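Side-chain contacts in 2-aminomuconic 6-semialdehyde dehydrogenase (Pseudomonas sp., PDB 7BZV), which probably oxidises 2-aminomuconic 6-semialdehyde with NAD+ in the meta-cleavage breakdown of 2-aminophenol, working as a tetramer of the aldehyde dehydrogenase family: residues His35-Asp38 against Arg39-Asp43; Lys93-Ser96 against Met97-Ile101; Leu127-Pro130 against Asp131-Ala135; Leu158-Thr161 against Trp162-Pro166; Met436-Gly439 against Ile440-Val443. All blocks are in the same frame, centred on the assembly; numbering follows the deposited sequence.

Interaction 1: residues His35-Asp38 against Arg39-Asp43; sequences HEAD and RDLVD
D38 folds its carboxylate back over the opening turn of helix 39-52, and its OD1 receives the amide of L41 at 2.8 Å from N to OD1, nearly along the C-O axis of the acid. The first torsion explains this: CG of D38 sits between its own backbone N and carbonyl carbon (chi1 48°), so the group curls against the chain instead of extending from it. The same OD1 lies 3.1 Å from CB of D40, but the two acid groups stay apart, D38 OD1 4.7 Å from D40 OD2. Its position at the start of the helix probably favours the charged form of D38. The backbone carbonyl of D38 opens the regular helical bonding by accepting V42 N at 3.3 Å, almost straight at 174°. A37, one residue earlier, directs CB to the helix, where CD2 of L41 approaches it at 4.1 Å and CG2 of V42 at 4.5 Å. L41 also packs on strand 3-9, V42 on helix 214-220. An aspartate bond to the third helical amide is the aspartate N-cap, here starting the helix that follows strand 30-35, with a loose A37-V42 contact in the position of a hydrophobic staple.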
loop_
_atom_site.group_PDB
_atom_site.type_symbol
_atom_site.label_atom_id
_atom_site.label_comp_id
_atom_site.label_asym_id
_atom_site.label_seq_id
_atom_site.Cartn_x
_atom_site.Cartn_y
_atom_site.Cartn_z
ATOM N N HIS B 35 24.187 14.476 -36.098
ATOM C CA HIS B 35 24.363 13.362 -37.020
ATOM C C HIS B 35 23.128 12.482 -36.999
ATOM O O HIS B 35 22.837 11.835 -35.986
ATOM C CB HIS B 35 25.603 12.564 -36.651
ATOM C CG HIS B 35 26.865 13.365 -36.724
ATOM N ND1 HIS B 35 27.883 13.077 -37.611
ATOM C CD2 HIS B 35 27.264 14.457 -36.035
ATOM C CE1 HIS B 35 28.864 13.947 -37.447
ATOM N NE2 HIS B 35 28.513 14.796 -36.499
ATOM N N GLU B 36 22.425 12.440 -38.129
ATOM C CA GLU B 36 21.143 11.762 -38.202
ATOM C C GLU B 36 21.336 10.259 -38.344
ATOM O O GLU B 36 22.235 9.798 -39.045
ATOM C CB GLU B 36 20.320 12.306 -39.369
ATOM C CG GLU B 36 18.901 11.738 -39.435
ATOM C CD GLU B 36 18.019 12.411 -40.475
ATOM O OE1 GLU B 36 18.493 13.352 -41.134
ATOM O OE2 GLU B 36 16.844 11.992 -40.623
ATOM N N ALA B 37 20.469 9.501 -37.681
ATOM C CA ALA B 37 20.528 8.047 -37.665
ATOM C C ALA B 37 19.546 7.482 -38.679
ATOM O O ALA B 37 18.380 7.895 -38.714
ATOM C CB ALA B 37 20.197 7.514 -36.271
ATOM N N ASP B 38 20.012 6.525 -39.487
ATOM C CA ASP B 38 19.158 5.882 -40.479
ATOM C C ASP B 38 18.413 4.707 -39.853
ATOM O O ASP B 38 18.622 4.352 -38.691
ATOM C CB ASP B 38 19.975 5.402 -41.685
ATOM C CG ASP B 38 21.217 4.643 -41.279
ATOM O OD1 ASP B 38 21.108 3.739 -40.422
ATOM O OD2 ASP B 38 22.305 4.945 -41.827
ATOM N N ARG B 39 17.521 4.098 -40.640
ATOM C CA ARG B 39 16.793 2.930 -40.155
ATOM C C ARG B 39 17.744 1.863 -39.635
ATOM O O ARG B 39 17.432 1.174 -38.651
ATOM C CB ARG B 39 15.916 2.356 -41.274
ATOM C CG ARG B 39 14.833 1.404 -40.789
ATOM C CD ARG B 39 13.806 1.109 -41.872
ATOM N NE ARG B 39 12.482 1.578 -41.487
ATOM C CZ ARG B 39 11.806 2.514 -42.140
ATOM N NH1 ARG B 39 12.328 3.068 -43.233
ATOM N NH2 ARG B 39 10.602 2.894 -41.706
ATOM N N ASP B 40 18.911 1.730 -40.270
ATOM C CA ASP B 40 19.856 0.672 -39.926
ATOM C C ASP B 40 20.409 0.861 -38.523
ATOM O O ASP B 40 20.542 -0.103 -37.758
ATOM C CB ASP B 40 21.023 0.652 -40.921
ATOM C CG ASP B 40 20.705 -0.094 -42.191
ATOM O OD1 ASP B 40 19.636 -0.733 -42.263
ATOM O OD2 ASP B 40 21.540 -0.039 -43.121
ATOM N N LEU B 41 20.790 2.095 -38.191
ATOM C CA LEU B 41 21.409 2.349 -36.898
ATOM C C LEU B 41 20.396 2.172 -35.776
ATOM O O LEU B 41 20.721 1.636 -34.711
ATOM C CB LEU B 41 22.016 3.749 -36.882
ATOM C CG LEU B 41 22.951 4.002 -35.691
ATOM C CD1 LEU B 41 23.994 2.918 -35.531
ATOM C CD2 LEU B 41 23.632 5.371 -35.796
ATOM N N VAL B 42 19.157 2.602 -36.004
ATOM C CA VAL B 42 18.110 2.373 -35.019
ATOM C C VAL B 42 17.931 0.878 -34.792
ATOM O O VAL B 42 17.822 0.408 -33.653
ATOM C CB VAL B 42 16.799 3.039 -35.464
ATOM C CG1 VAL B 42 15.643 2.563 -34.586
ATOM C CG2 VAL B 42 16.945 4.558 -35.410
ATOM N N ASP B 43 17.883 0.107 -35.878
ATOM C CA ASP B 43 17.910 -1.341 -35.753
ATOM C C ASP B 43 19.105 -1.781 -34.918
ATOM O O ASP B 43 18.970 -2.626 -34.028
ATOM C CB ASP B 43 17.959 -1.978 -37.143
ATOM C CG ASP B 43 17.062 -3.194 -37.264
ATOM O OD1 ASP B 43 17.283 -4.173 -36.519
ATOM O OD2 ASP B 43 16.138 -3.172 -38.107
#

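Interaction 2: residues Lys93-Ser96 against Met97-Ile101; sequences KPLS and MAATI
The carbonyl oxygen of P94 is gripped by two amides of the first helical turn, M97 N and A98 N, each 2.9 Å from P94 O; the bond from A98 is nearly straight at 169°, whereas M97 N stands above the carbonyl plane. A99 N continues the series to L95 O. The side chains follow this winding. The P94 ring runs alongside the start of the M97 chain, with P94 CD 4.2 Å from M97 CB, and L95 brings CD1 to 3.9 Å from CB of A99. P94 occupies the N-cap position of helix 95-119, where its lack of an N-H costs no helical bond. K93, just before the cap, runs beneath the turn: its CB touches CB of A98 at 4.2 Å, and its ammonium group pairs with D102 and also bonds to N282. A98 itself packs on L84 and M88 of helix 80-91. Further along, the T100 hydroxyl donates through OG1 to S96 O at 2.7 Å, while M97 O accepts two amides, that of T100 three residues on and that of I101 four residues on. OG1 is placed by its torsion, between backbone N and carbonyl carbon (chi1 69°), folding the hydroxyl back along the helix. The hydroxyl of S96 bonds outside the turn, to the carbonyl of T324.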
loop_
_atom_site.group_PDB
_atom_site.type_symbol
_atom_site.label_atom_id
_atom_site.label_comp_id
_atom_site.label_asym_id
_atom_site.label_seq_id
_atom_site.Cartn_x
_atom_site.Cartn_y
_atom_site.Cartn_z
ATOM N N LYS B 93 16.293 29.267 -23.288
ATOM C CA LYS B 93 15.743 29.350 -21.947
ATOM C C LYS B 93 16.492 30.397 -21.138
ATOM O O LYS B 93 17.731 30.369 -21.106
ATOM C CB LYS B 93 15.889 28.017 -21.212
ATOM C CG LYS B 93 14.838 26.983 -21.509
ATOM C CD LYS B 93 15.304 25.616 -21.074
ATOM C CE LYS B 93 14.294 24.528 -21.519
ATOM N NZ LYS B 93 12.969 24.766 -20.848
ATOM N N PRO B 94 15.799 31.250 -20.391
ATOM C CA PRO B 94 16.501 32.101 -19.424
ATOM C C PRO B 94 17.194 31.267 -18.358
ATOM O O PRO B 94 16.725 30.187 -17.957
ATOM C CB PRO B 94 15.389 32.957 -18.811
ATOM C CG PRO B 94 14.199 32.825 -19.749
ATOM C CD PRO B 94 14.342 31.479 -20.415
ATOM N N LEU B 95 18.325 31.796 -17.893
ATOM C CA LEU B 95 19.048 31.180 -16.788
ATOM C C LEU B 95 18.124 30.936 -15.608
ATOM O O LEU B 95 18.196 29.883 -14.960
ATOM C CB LEU B 95 20.225 32.063 -16.378
ATOM C CG LEU B 95 21.056 31.619 -15.174
ATOM C CD1 LEU B 95 21.805 30.326 -15.528
ATOM C CD2 LEU B 95 22.043 32.719 -14.742
ATOM N N SER B 96 17.223 31.889 -15.336
ATOM C CA SER B 96 16.288 31.764 -14.224
ATOM C C SER B 96 15.408 30.523 -14.350
ATOM O O SER B 96 14.915 30.006 -13.348
ATOM C CB SER B 96 15.393 32.995 -14.162
ATOM O OG SER B 96 14.719 33.153 -15.401
ATOM N N MET B 97 15.168 30.065 -15.567
ATOM C CA MET B 97 14.395 28.849 -15.795
ATOM C C MET B 97 15.278 27.611 -15.756
ATOM O O MET B 97 14.988 26.652 -15.031
ATOM C CB MET B 97 13.684 28.960 -17.143
ATOM C CG MET B 97 12.872 27.716 -17.574
ATOM S SD MET B 97 11.299 27.956 -16.773
ATOM C CE MET B 97 10.297 26.447 -17.045
ATOM N N ALA B 98 16.342 27.620 -16.560
ATOM C CA ALA B 98 17.147 26.419 -16.749
ATOM C C ALA B 98 17.865 26.020 -15.462
ATOM O O ALA B 98 17.959 24.831 -15.137
ATOM C CB ALA B 98 18.118 26.644 -17.905
ATOM N N ALA B 99 18.312 26.992 -14.678
ATOM C CA ALA B 99 19.070 26.689 -13.466
ATOM C C ALA B 99 18.193 26.395 -12.265
ATOM O O ALA B 99 18.705 25.956 -11.227
ATOM C CB ALA B 99 20.007 27.844 -13.122
ATOM N N THR B 100 16.899 26.659 -12.344
ATOM C CA THR B 100 16.040 26.331 -11.229
ATOM C C THR B 100 15.080 25.201 -11.539
ATOM O O THR B 100 14.663 24.497 -10.618
ATOM C CB THR B 100 15.229 27.543 -10.772
ATOM O OG1 THR B 100 14.261 27.866 -11.771
ATOM C CG2 THR B 100 16.158 28.710 -10.502
ATOM N N ILE B 101 14.733 25.001 -12.809
ATOM C CA ILE B 101 13.766 23.976 -13.182
ATOM C C ILE B 101 14.446 22.878 -13.984
ATOM O O ILE B 101 14.537 21.723 -13.529
ATOM C CB ILE B 101 12.592 24.605 -13.951
ATOM C CG1 ILE B 101 11.808 25.504 -12.983
ATOM C CG2 ILE B 101 11.724 23.524 -14.599
ATOM C CD1 ILE B 101 10.631 26.158 -13.569
#

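Interaction 3: residues Leu127-Pro130 against Asp131-Ala135; sequences LDLP and DGAYA
L127 and A135 form the closely knit end of this contact: L127 N meets A135 O at 2.8 Å, and A135 N meets L127 O at the same distance, both in the plane of the accepting carbonyl. Their CB atoms lie 4.1 Å apart on one face of the sheet. Next along, L129 N donates to A133 O at 3.1 Å from above the carbonyl plane. L129 adds to the packing, its CB 4.0 Å from CB of A133. With CG anti to the carbonyl carbon (chi1 -51°), CD1 lies 3.7 Å from the carbonyl carbon of Y134 and reaches CB of A135. L448 of a second subunit packs on L129 and A135. An alanine at L129 would retain the backbone bond to A133 but is likely to open a gap beside A135 and leave L448 of the neighbouring subunit without its leucine partner. The opposite face carries D128 and Y134, a non-hydrogen-bonded pair; Y134 forms a cation-pi contact with R126, and its hydroxyl bonds to E434 of another subunit. Toward the turn the grip slackens. A133 N reaches P130 O at 3.3 Å, the donor well above the carbonyl plane, and a water joins L129 O to G132 N. P130, D131 and G132 face solvent, and D131 is poorly ordered. Positive phi at D131 (66°) and G132 mark a type I' turn, which closes the antiparallel beta hairpin of strands 124-128 and 134-150, part of the projecting oligomerisation arm of the aldehyde dehydrogenase fold.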
loop_
_atom_site.group_PDB
_atom_site.type_symbol
_atom_site.label_atom_id
_atom_site.label_comp_id
_atom_site.label_asym_id
_atom_site.label_seq_id
_atom_site.Cartn_x
_atom_site.Cartn_y
_atom_site.Cartn_z
ATOM N N LEU B 127 -4.390 -16.752 -1.483
ATOM C CA LEU B 127 -5.665 -17.328 -1.898
ATOM C C LEU B 127 -5.929 -18.613 -1.108
ATOM O O LEU B 127 -5.146 -19.566 -1.169
ATOM C CB LEU B 127 -5.632 -17.617 -3.400
ATOM C CG LEU B 127 -6.808 -18.254 -4.137
ATOM C CD1 LEU B 127 -7.986 -17.323 -4.094
ATOM C CD2 LEU B 127 -6.400 -18.599 -5.564
ATOM N N ASP B 128 -7.010 -18.629 -0.326
ATOM C CA ASP B 128 -7.431 -19.865 0.331
ATOM C C ASP B 128 -8.184 -20.762 -0.638
ATOM O O ASP B 128 -8.986 -20.299 -1.458
ATOM C CB ASP B 128 -8.312 -19.594 1.554
ATOM C CG ASP B 128 -7.777 -18.481 2.453
ATOM O OD1 ASP B 128 -6.690 -18.645 3.031
ATOM O OD2 ASP B 128 -8.497 -17.457 2.603
ATOM N N LEU B 129 -7.924 -22.042 -0.529
ATOM C CA LEU B 129 -8.494 -23.067 -1.362
ATOM C C LEU B 129 -9.196 -24.007 -0.388
ATOM O O LEU B 129 -9.011 -23.902 0.843
ATOM C CB LEU B 129 -7.420 -23.813 -2.180
ATOM C CG LEU B 129 -6.490 -22.819 -2.933
ATOM C CD1 LEU B 129 -5.292 -23.486 -3.536
ATOM C CD2 LEU B 129 -7.324 -22.106 -4.015
ATOM N N PRO B 130 -9.983 -24.935 -0.899
ATOM C CA PRO B 130 -10.580 -25.960 -0.038
ATOM C C PRO B 130 -9.550 -26.970 0.440
ATOM O O PRO B 130 -8.445 -27.082 -0.093
ATOM C CB PRO B 130 -11.625 -26.631 -0.937
ATOM C CG PRO B 130 -11.861 -25.653 -2.091
ATOM C CD PRO B 130 -10.549 -24.929 -2.260
ATOM N N ASP B 131 -9.947 -27.738 1.452
ATOM C CA ASP B 131 -9.155 -28.875 1.898
ATOM C C ASP B 131 -7.832 -28.419 2.494
ATOM O O ASP B 131 -6.826 -29.124 2.422
ATOM C CB ASP B 131 -8.944 -29.850 0.739
ATOM C CG ASP B 131 -10.245 -30.137 -0.019
ATOM O OD1 ASP B 131 -11.288 -30.360 0.639
ATOM O OD2 ASP B 131 -10.233 -30.118 -1.271
ATOM N N GLY B 132 -7.838 -27.224 3.079
ATOM C CA GLY B 132 -6.677 -26.706 3.762
ATOM C C GLY B 132 -5.546 -26.288 2.861
ATOM O O GLY B 132 -4.467 -25.944 3.362
ATOM N N ALA B 133 -5.743 -26.307 1.548
ATOM C CA ALA B 133 -4.705 -25.808 0.643
ATOM C C ALA B 133 -4.778 -24.289 0.516
ATOM O O ALA B 133 -5.758 -23.651 0.898
ATOM C CB ALA B 133 -4.848 -26.466 -0.730
ATOM N N TYR B 134 -3.710 -23.693 -0.016
ATOM C CA TYR B 134 -3.712 -22.271 -0.281
ATOM C C TYR B 134 -2.714 -21.991 -1.393
ATOM O O TYR B 134 -1.950 -22.858 -1.786
ATOM C CB TYR B 134 -3.410 -21.440 0.970
ATOM C CG TYR B 134 -2.027 -21.611 1.603
ATOM C CD1 TYR B 134 -1.775 -22.661 2.479
ATOM C CD2 TYR B 134 -1.007 -20.722 1.341
ATOM C CE1 TYR B 134 -0.530 -22.809 3.096
ATOM C CE2 TYR B 134 0.263 -20.869 1.926
ATOM C CZ TYR B 134 0.495 -21.916 2.810
ATOM O OH TYR B 134 1.730 -22.068 3.417
ATOM N N ALA B 135 -2.792 -20.781 -1.927
ATOM C CA ALA B 135 -1.882 -20.367 -2.970
ATOM C C ALA B 135 -1.303 -19.035 -2.569
ATOM O O ALA B 135 -2.037 -18.097 -2.242
ATOM C CB ALA B 135 -2.579 -20.224 -4.347
HETATM O O HOH W 1 -9.456 -24.602 3.655
#

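Interaction 4: residues Leu158-Thr161 against Trp162-Pro166; sequences LLLT and WKVAP
L160 and V164 meet one turn apart on helix 156-169, the helix of a beta-alpha-beta unit between strands 134-150 and 173-177 in what is, by family, the Rossmann-like NAD-binding domain. Among the apolar contacts theirs is close: the two branches extend together down the same flank of the helix, with CD1 of L160 3.5 Å from CG2 of V164. Extension of L160 with CG opposite the backbone N (chi1 175°) brings the branch alongside, and both residues press on V176 of strand 173-177. L159 meets W162 more lightly; its CD2 comes obliquely to CD1 of the indole at 4.2 Å. Backbone bonds run beneath these pairs. W162 N donates to L158 O at 3.0 Å, and L160 O is held twice, by V164 N in its carbonyl plane and by K163 N from above that plane. The amide of K163 also makes a weak bond to L159 O, and CG of K163 packs 3.5 Å from the same oxygen. The polar side-chain ends find their main partners beyond the helix: OG1 of T161 bonds to N109 and G106, NE1 of W162 to E253, and NZ of K163 to T230 and T228. W162 also forms a cation-pi pair with R449. Kinking appears where P166, lacking an N-H, cannot continue the helical bonding. Just before it, A165 N still reaches T161 O at 2.9 Å; CB of A165 lies 3.2 Å from that oxygen, and CD of P166 approaches it to 3.9 Å.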
loop_
_atom_site.group_PDB
_atom_site.type_symbol
_atom_site.label_atom_id
_atom_site.label_comp_id
_atom_site.label_asym_id
_atom_site.label_seq_id
_atom_site.Cartn_x
_atom_site.Cartn_y
_atom_site.Cartn_z
ATOM N N LEU B 158 14.615 17.557 -18.773
ATOM C CA LEU B 158 13.677 17.173 -17.719
ATOM C C LEU B 158 12.756 16.027 -18.164
ATOM O O LEU B 158 12.631 15.009 -17.468
ATOM C CB LEU B 158 12.881 18.400 -17.315
ATOM C CG LEU B 158 11.938 18.310 -16.106
ATOM C CD1 LEU B 158 11.545 19.759 -15.733
ATOM C CD2 LEU B 158 10.746 17.546 -16.411
ATOM N N LEU B 159 12.107 16.169 -19.319
ATOM C CA LEU B 159 11.201 15.122 -19.813
ATOM C C LEU B 159 11.950 13.902 -20.334
ATOM O O LEU B 159 11.428 12.781 -20.268
ATOM C CB LEU B 159 10.285 15.672 -20.906
ATOM C CG LEU B 159 9.208 16.613 -20.331
ATOM C CD1 LEU B 159 8.357 17.262 -21.434
ATOM C CD2 LEU B 159 8.326 15.895 -19.308
ATOM N N LEU B 160 13.161 14.080 -20.857
ATOM C CA LEU B 160 13.994 12.922 -21.159
ATOM C C LEU B 160 14.263 12.091 -19.912
ATOM O O LEU B 160 14.017 10.873 -19.909
ATOM C CB LEU B 160 15.300 13.375 -21.807
ATOM C CG LEU B 160 16.340 12.283 -22.069
ATOM C CD1 LEU B 160 15.748 11.197 -22.967
ATOM C CD2 LEU B 160 17.627 12.855 -22.698
ATOM N N THR B 161 14.808 12.704 -18.848
ATOM C CA THR B 161 15.135 11.886 -17.690
ATOM C C THR B 161 13.876 11.391 -16.963
ATOM O O THR B 161 13.946 10.392 -16.242
ATOM C CB THR B 161 16.063 12.624 -16.709
ATOM O OG1 THR B 161 15.394 13.761 -16.156
ATOM C CG2 THR B 161 17.349 13.062 -17.416
ATOM N N TRP B 162 12.743 12.072 -17.115
ATOM C CA TRP B 162 11.488 11.586 -16.541
ATOM C C TRP B 162 11.108 10.203 -17.072
ATOM O O TRP B 162 10.466 9.423 -16.359
ATOM C CB TRP B 162 10.403 12.602 -16.864
ATOM C CG TRP B 162 9.006 12.268 -16.569
ATOM C CD1 TRP B 162 7.983 12.144 -17.477
ATOM C CD2 TRP B 162 8.444 12.017 -15.292
ATOM N NE1 TRP B 162 6.812 11.829 -16.818
ATOM C CE2 TRP B 162 7.068 11.746 -15.479
ATOM C CE3 TRP B 162 8.965 11.990 -13.997
ATOM C CZ2 TRP B 162 6.198 11.461 -14.399
ATOM C CZ3 TRP B 162 8.109 11.676 -12.937
ATOM C CH2 TRP B 162 6.750 11.437 -13.145
ATOM N N LYS B 163 11.486 9.893 -18.313
ATOM C CA LYS B 163 11.282 8.573 -18.920
ATOM C C LYS B 163 12.481 7.659 -18.698
ATOM O O LYS B 163 12.303 6.493 -18.340
ATOM C CB LYS B 163 11.027 8.695 -20.433
ATOM C CG LYS B 163 9.948 9.705 -20.845
ATOM C CD LYS B 163 8.672 9.557 -20.009
ATOM C CE LYS B 163 7.541 10.505 -20.464
ATOM N NZ LYS B 163 7.212 10.441 -21.921
ATOM N N VAL B 164 13.702 8.165 -18.895
ATOM C CA VAL B 164 14.881 7.304 -18.847
ATOM C C VAL B 164 15.093 6.779 -17.438
ATOM O O VAL B 164 15.473 5.622 -17.246
ATOM C CB VAL B 164 16.124 8.059 -19.359
ATOM C CG1 VAL B 164 17.401 7.297 -19.057
ATOM C CG2 VAL B 164 16.008 8.352 -20.860
ATOM N N ALA B 165 14.835 7.608 -16.420
ATOM C CA ALA B 165 15.154 7.168 -15.063
ATOM C C ALA B 165 14.314 5.971 -14.646
ATOM O O ALA B 165 14.888 4.963 -14.197
ATOM C CB ALA B 165 14.977 8.326 -14.083
ATOM N N PRO B 166 12.982 5.992 -14.751
ATOM C CA PRO B 166 12.229 4.777 -14.410
ATOM C C PRO B 166 12.502 3.625 -15.375
ATOM O O PRO B 166 12.451 2.462 -14.949
ATOM C CB PRO B 166 10.759 5.234 -14.447
ATOM C CG PRO B 166 10.761 6.410 -15.430
ATOM C CD PRO B 166 12.121 7.069 -15.276
#

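Interaction 5: residues Met436-Gly439 against Ile440-Val443; sequences MRVG and ISWV
S441 and M436 are brought together by their first torsions: OG of S441 lies opposite its backbone N (chi1 -165°), while CG of M436 is opposite its carbonyl carbon (chi1 -62°), and the two atoms meet at 3.4 Å. CB of M436 is almost as near, 3.5 Å from OG, so the hydroxyl rests against the first two side-chain carbons of the methionine. The hydroxyl bonds to the carbonyl of S433 in helix 426-435, which probably fixes its rotation. Beyond CG the methionine bends twice and leaves the serine, packing against A419 and I421 of strand 418-422 and I407 and A410 of helix 403-411. V438 comes to the strand through CG2, which lies 3.4 Å from I440 O and 3.9 Å from CB of S441. A weak bond from V438 N to M436 O, 3.0 Å long, closes the inverse gamma turn centred on R437. This turn leads from helix 426-435 into strand 440-443, which ends the seven-stranded sheet within this chain; the sheet continues in parallel pairing with a strand of a neighbouring subunit, as in other aldehyde dehydrogenases, where the catalytic-domain sheet is extended by a partner's oligomerisation strand. T479 of that subunit bonds to the carbonyl of V438, and its K142 to the carbonyl of M436. Within the strand, CG1 of I440 lies over one face of the W442 indole, 3.5 Å from its plane and nearer the ring's border than its centre. W446 meets W442 edge-to-face, and NE1 of W442 bonds to the carbonyl of L448.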
loop_
_atom_site.group_PDB
_atom_site.type_symbol
_atom_site.label_atom_id
_atom_site.label_comp_id
_atom_site.label_asym_id
_atom_site.label_seq_id
_atom_site.Cartn_x
_atom_site.Cartn_y
_atom_site.Cartn_z
ATOM N N MET B 436 -12.202 19.045 -11.818
ATOM C CA MET B 436 -11.478 19.352 -13.040
ATOM C C MET B 436 -11.161 18.044 -13.746
ATOM O O MET B 436 -10.612 17.133 -13.123
ATOM C CB MET B 436 -10.164 20.093 -12.732
ATOM C CG MET B 436 -10.348 21.440 -12.061
ATOM S SD MET B 436 -11.127 22.623 -13.189
ATOM C CE MET B 436 -12.842 22.519 -12.740
ATOM N N ARG B 437 -11.453 17.949 -15.042
ATOM C CA ARG B 437 -11.219 16.689 -15.767
ATOM C C ARG B 437 -9.801 16.713 -16.326
ATOM O O ARG B 437 -9.555 16.935 -17.516
ATOM C CB ARG B 437 -12.256 16.483 -16.865
ATOM C CG ARG B 437 -12.500 14.970 -17.165
ATOM C CD ARG B 437 -13.231 14.721 -18.459
ATOM N NE ARG B 437 -12.486 15.223 -19.609
ATOM C CZ ARG B 437 -11.844 14.458 -20.488
ATOM N NH1 ARG B 437 -11.847 13.133 -20.361
ATOM N NH2 ARG B 437 -11.195 15.027 -21.498
ATOM N N VAL B 438 -8.833 16.524 -15.435
ATOM C CA VAL B 438 -7.435 16.726 -15.772
ATOM C C VAL B 438 -6.614 15.707 -14.999
ATOM O O VAL B 438 -7.098 15.085 -14.047
ATOM C CB VAL B 438 -6.967 18.163 -15.445
ATOM C CG1 VAL B 438 -7.808 19.206 -16.224
ATOM C CG2 VAL B 438 -7.021 18.379 -13.959
ATOM N N GLY B 439 -5.350 15.555 -15.398
ATOM C CA GLY B 439 -4.452 14.697 -14.650
ATOM C C GLY B 439 -3.878 15.356 -13.416
ATOM O O GLY B 439 -3.580 14.668 -12.428
ATOM N N ILE B 440 -3.697 16.670 -13.441
ATOM C CA ILE B 440 -3.129 17.352 -12.277
ATOM C C ILE B 440 -3.871 18.661 -12.058
ATOM O O ILE B 440 -3.979 19.480 -12.972
ATOM C CB ILE B 440 -1.616 17.577 -12.430
ATOM C CG1 ILE B 440 -1.079 18.400 -11.261
ATOM C CG2 ILE B 440 -1.274 18.317 -13.718
ATOM C CD1 ILE B 440 -0.926 17.700 -10.037
ATOM N N SER B 441 -4.406 18.840 -10.864
ATOM C CA SER B 441 -5.271 19.964 -10.534
ATOM C C SER B 441 -4.636 20.661 -9.330
ATOM O O SER B 441 -4.719 20.169 -8.211
ATOM C CB SER B 441 -6.678 19.467 -10.257
ATOM O OG SER B 441 -7.641 20.506 -10.273
ATOM N N TRP B 442 -4.008 21.808 -9.569
ATOM C CA TRP B 442 -3.266 22.537 -8.542
ATOM C C TRP B 442 -4.172 23.551 -7.873
ATOM O O TRP B 442 -4.981 24.205 -8.532
ATOM C CB TRP B 442 -2.069 23.281 -9.151
ATOM C CG TRP B 442 -0.925 22.432 -9.495
ATOM C CD1 TRP B 442 -0.119 21.761 -8.634
ATOM C CD2 TRP B 442 -0.403 22.196 -10.807
ATOM N NE1 TRP B 442 0.870 21.117 -9.326
ATOM C CE2 TRP B 442 0.702 21.348 -10.665
ATOM C CE3 TRP B 442 -0.776 22.608 -12.080
ATOM C CZ2 TRP B 442 1.431 20.883 -11.764
ATOM C CZ3 TRP B 442 -0.030 22.188 -13.166
ATOM C CH2 TRP B 442 1.042 21.317 -13.003
ATOM N N VAL B 443 -3.987 23.727 -6.569
ATOM C CA VAL B 443 -4.705 24.743 -5.819
ATOM C C VAL B 443 -3.698 25.699 -5.169
ATOM O O VAL B 443 -2.847 25.270 -4.387
ATOM C CB VAL B 443 -5.619 24.153 -4.750
ATOM C CG1 VAL B 443 -6.282 25.327 -4.015
ATOM C CG2 VAL B 443 -6.687 23.208 -5.331
#

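From the N terminus the five contacts follow in series; none nests in or crosses another, and each joins immediately successive segments. Interaction 1 starts helix 39-52 after strand 30-35, and interaction 2 starts helix 95-119. That helix leads on toward strand 124-128, whose hairpin turn is closed by interaction 3, with its centre about 59 Å from that of interaction 2. The chain returns along strand 134-150 to interaction 4, within helix 156-169. Here alone two contacts touch: CG2 of I101 packs on CD1 of L158 at 3.9 Å. Interaction 5 turns from helix 426-435 into strand 440-443; like interaction 3, it meets the second subunit.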